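Local atomic coordinates of extracellular fatty acid-binding protein (Gallus gallus, PDB entry 3SAO), a protein that binds bacterial ferric siderophores and long-chain fatty acids, and may act as an antibacterial factor and lysophosphatidic acid sensor. Residues A[6-11]-A[36-41]. Sequence-based numbering, arbitrary orientation.
Sequences SEVAGK and ARISFL. With NKN ((2R)-2-hydroxy-3-(phosphonooxy)propyl tetradecanoate), chain C.
Gly10 and Ile38 face each other as an antiparallel hydrogen-bonded pair, the two segments running roughly antiparallel, 154° apart. Gly10 N donates to Ile38 O at 2.9 Å in the plane of that carbonyl, and Ile38 N returns a bond to Gly10 O, also 2.9 Å, with the donor tilted from the plane of the Gly10 carbonyl. Gly10 O additionally receives a CA-H...O contact from Arg37. Glycine suits this place because its unusual backbone angles, with positive phi, would jam a CB against the preceding carbonyl. Lys11 and Arg37 form the next, non-hydrogen-bonded pair, close enough for Lys11 CA to lie 3.5 Å from Ala36 O. The chain enters the strand from a type I turn, Ser6 to Ala9, which sets Val8 against Ile38 and Phe40.

This pairing joins the first strand of the lipocalin beta-barrel, 10-18, to strand 34-41. Gly10-Lys11-Trp12 is the family's Gly-X-Trp signature: Trp12 NE1 bonds to Val8 O, and Arg116 to Ala9 O and Lys11 O. Ile38 carries CG1 beside its own backbone N (chi1 -59°) and extends CD1 inward to meet Val8 CG1 at 3.6 Å. Ile38 CD1 also lies 3.5 Å from the ester carbonyl oxygen OAE of the bound lipid. Val8 CG1 touches the acyl carbon CAL at 3.7 Å, while CG2 lies along the following methylenes. Val8 thus offers apolar methyls to the acyl chain, and Ile38 covers its ester end. The Phe40 ring lies against the turn: CZ rests 3.9 Å from Val8 CG1, the ring edge is near Ala9 N, and Ile38 CG2 sits over one face toward the rim. The small CB of Ala9 lies 4.3 Å from Phe40 CD1. On the other face of the sheet, Arg37 lays its CG methylene against Gly10 O, and its NH1 bonds to Asp154 O in the C-terminal tail.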
loop_
_atom_site.group_PDB
_atom_site.type_symbol
_atom_site.label_atom_id
_atom_site.label_comp_id
_atom_site.label_asym_id
_atom_site.label_seq_id
_atom_site.Cartn_x
_atom_site.Cartn_y
_atom_site.Cartn_z
ATOM N N SER A 6 -4.435 -15.069 -8.599
ATOM C CA SER A 6 -5.914 -15.094 -8.417
ATOM C C SER A 6 -6.280 -14.992 -6.921
ATOM O O SER A 6 -7.293 -14.354 -6.562
ATOM C CB SER A 6 -6.489 -16.373 -9.032
ATOM O OG SER A 6 -5.832 -17.522 -8.507
ATOM N N GLU A 7 -5.427 -15.556 -6.065
ATOM C CA GLU A 7 -5.682 -15.627 -4.616
ATOM C C GLU A 7 -5.617 -14.262 -3.937
ATOM O O GLU A 7 -5.942 -14.138 -2.765
ATOM C CB GLU A 7 -4.676 -16.570 -3.936
ATOM N N VAL A 8 -5.199 -13.247 -4.684
ATOM C CA VAL A 8 -4.935 -11.920 -4.129
ATOM C C VAL A 8 -6.212 -11.049 -3.951
ATOM O O VAL A 8 -6.159 -9.979 -3.323
ATOM C CB VAL A 8 -3.828 -11.230 -4.986
ATOM C CG1 VAL A 8 -3.956 -9.727 -4.962
ATOM C CG2 VAL A 8 -2.425 -11.655 -4.473
ATOM N N ALA A 9 -7.363 -11.497 -4.466
ATOM C CA ALA A 9 -8.586 -10.705 -4.325
ATOM C C ALA A 9 -9.005 -10.594 -2.860
ATOM O O ALA A 9 -8.795 -11.511 -2.053
ATOM C CB ALA A 9 -9.751 -11.277 -5.174
ATOM N N GLY A 10 -9.539 -9.433 -2.510
ATOM C CA GLY A 10 -10.191 -9.237 -1.231
ATOM C C GLY A 10 -9.427 -8.305 -0.341
ATOM O O GLY A 10 -8.744 -7.384 -0.805
ATOM N N LYS A 11 -9.623 -8.480 0.957
ATOM C CA LYS A 11 -9.228 -7.483 1.952
ATOM C C LYS A 11 -7.763 -7.628 2.373
ATOM O O LYS A 11 -7.276 -8.747 2.625
ATOM C CB LYS A 11 -10.142 -7.612 3.183
ATOM C CG LYS A 11 -9.810 -6.653 4.304
ATOM C CD LYS A 11 -10.705 -6.970 5.514
ATOM C CE LYS A 11 -10.544 -6.042 6.673
ATOM N NZ LYS A 11 -11.636 -6.250 7.718
ATOM N N ALA A 36 -7.356 -1.906 2.597
ATOM C CA ALA A 36 -7.485 -1.954 1.144
ATOM C C ALA A 36 -8.374 -3.132 0.719
ATOM O O ALA A 36 -8.464 -4.162 1.401
ATOM C CB ALA A 36 -6.117 -2.017 0.491
ATOM N N ARG A 37 -9.047 -2.984 -0.406
ATOM C CA ARG A 37 -9.618 -4.149 -1.079
ATOM C C ARG A 37 -9.166 -4.203 -2.523
ATOM O O ARG A 37 -9.253 -3.209 -3.232
ATOM C CB ARG A 37 -11.152 -4.130 -1.023
ATOM C CG ARG A 37 -11.747 -5.406 -1.586
ATOM C CD ARG A 37 -13.239 -5.303 -1.773
ATOM N NE ARG A 37 -14.013 -5.540 -0.554
ATOM C CZ ARG A 37 -14.774 -4.614 0.040
ATOM N NH1 ARG A 37 -14.790 -3.361 -0.411
ATOM N NH2 ARG A 37 -15.517 -4.921 1.101
ATOM N N ILE A 38 -8.761 -5.385 -2.964
ATOM C CA ILE A 38 -8.321 -5.585 -4.341
ATOM C C ILE A 38 -9.375 -6.374 -5.092
ATOM O O ILE A 38 -9.802 -7.436 -4.591
ATOM C CB ILE A 38 -6.993 -6.396 -4.365
ATOM C CG1 ILE A 38 -5.890 -5.670 -3.598
ATOM C CG2 ILE A 38 -6.562 -6.644 -5.795
ATOM C CD1 ILE A 38 -4.551 -6.406 -3.634
ATOM N N SER A 39 -9.748 -5.879 -6.289
ATOM C CA SER A 39 -10.681 -6.520 -7.204
ATOM C C SER A 39 -10.091 -6.571 -8.616
ATOM O O SER A 39 -9.454 -5.614 -9.051
ATOM C CB SER A 39 -11.971 -5.719 -7.281
ATOM O OG SER A 39 -12.452 -5.431 -5.975
ATOM N N PHE A 40 -10.279 -7.690 -9.304
ATOM C CA PHE A 40 -9.719 -7.889 -10.633
ATOM C C PHE A 40 -10.782 -7.625 -11.696
ATOM O O PHE A 40 -11.957 -7.922 -11.492
ATOM C CB PHE A 40 -9.149 -9.302 -10.762
ATOM C CG PHE A 40 -7.851 -9.488 -9.994
ATOM C CD1 PHE A 40 -7.817 -10.224 -8.820
ATOM C CD2 PHE A 40 -6.688 -8.850 -10.409
ATOM C CE1 PHE A 40 -6.637 -10.376 -8.100
ATOM C CE2 PHE A 40 -5.498 -8.991 -9.692
ATOM C CZ PHE A 40 -5.478 -9.748 -8.526
ATOM N N LEU A 41 -10.372 -6.998 -12.795
ATOM C CA LEU A 41 -11.118 -7.125 -14.050
ATOM C C LEU A 41 -10.269 -7.859 -15.049
ATOM O O LEU A 41 -9.241 -7.357 -15.516
ATOM C CB LEU A 41 -11.523 -5.772 -14.617
ATOM C CG LEU A 41 -12.577 -5.780 -15.728
ATOM C CD1 LEU A 41 -13.922 -6.270 -15.226
ATOM C CD2 LEU A 41 -12.702 -4.402 -16.345
HETATM O OAA NKN C . -0.450 1.887 -4.836
HETATM O OAB NKN C . 1.479 1.197 -3.637
HETATM P PAC NKN C . 0.033 0.857 -3.859
HETATM O OAD NKN C . -0.802 0.687 -2.615
HETATM O OAE NKN C . -1.182 -6.885 -2.897
HETATM O OAF NKN C . -0.007 -0.567 -4.588
HETATM C CAG NKN C . -1.175 -1.317 -4.940
HETATM C CAH NKN C . -0.808 -2.750 -5.313
HETATM C CAI NKN C . -1.596 -3.876 -4.621
HETATM O OAJ NKN C . -0.723 -4.940 -4.183
HETATM C CAK NKN C . -1.072 -6.358 -4.005
HETATM C CAL NKN C . -1.220 -7.237 -5.219
HETATM C CAM NKN C . -0.194 -8.358 -5.143
HETATM C CAN NKN C . -0.034 -9.088 -6.471
HETATM C CAO NKN C . -0.808 -8.408 -7.600
HETATM O OAY NKN C . -1.044 -2.865 -6.720
#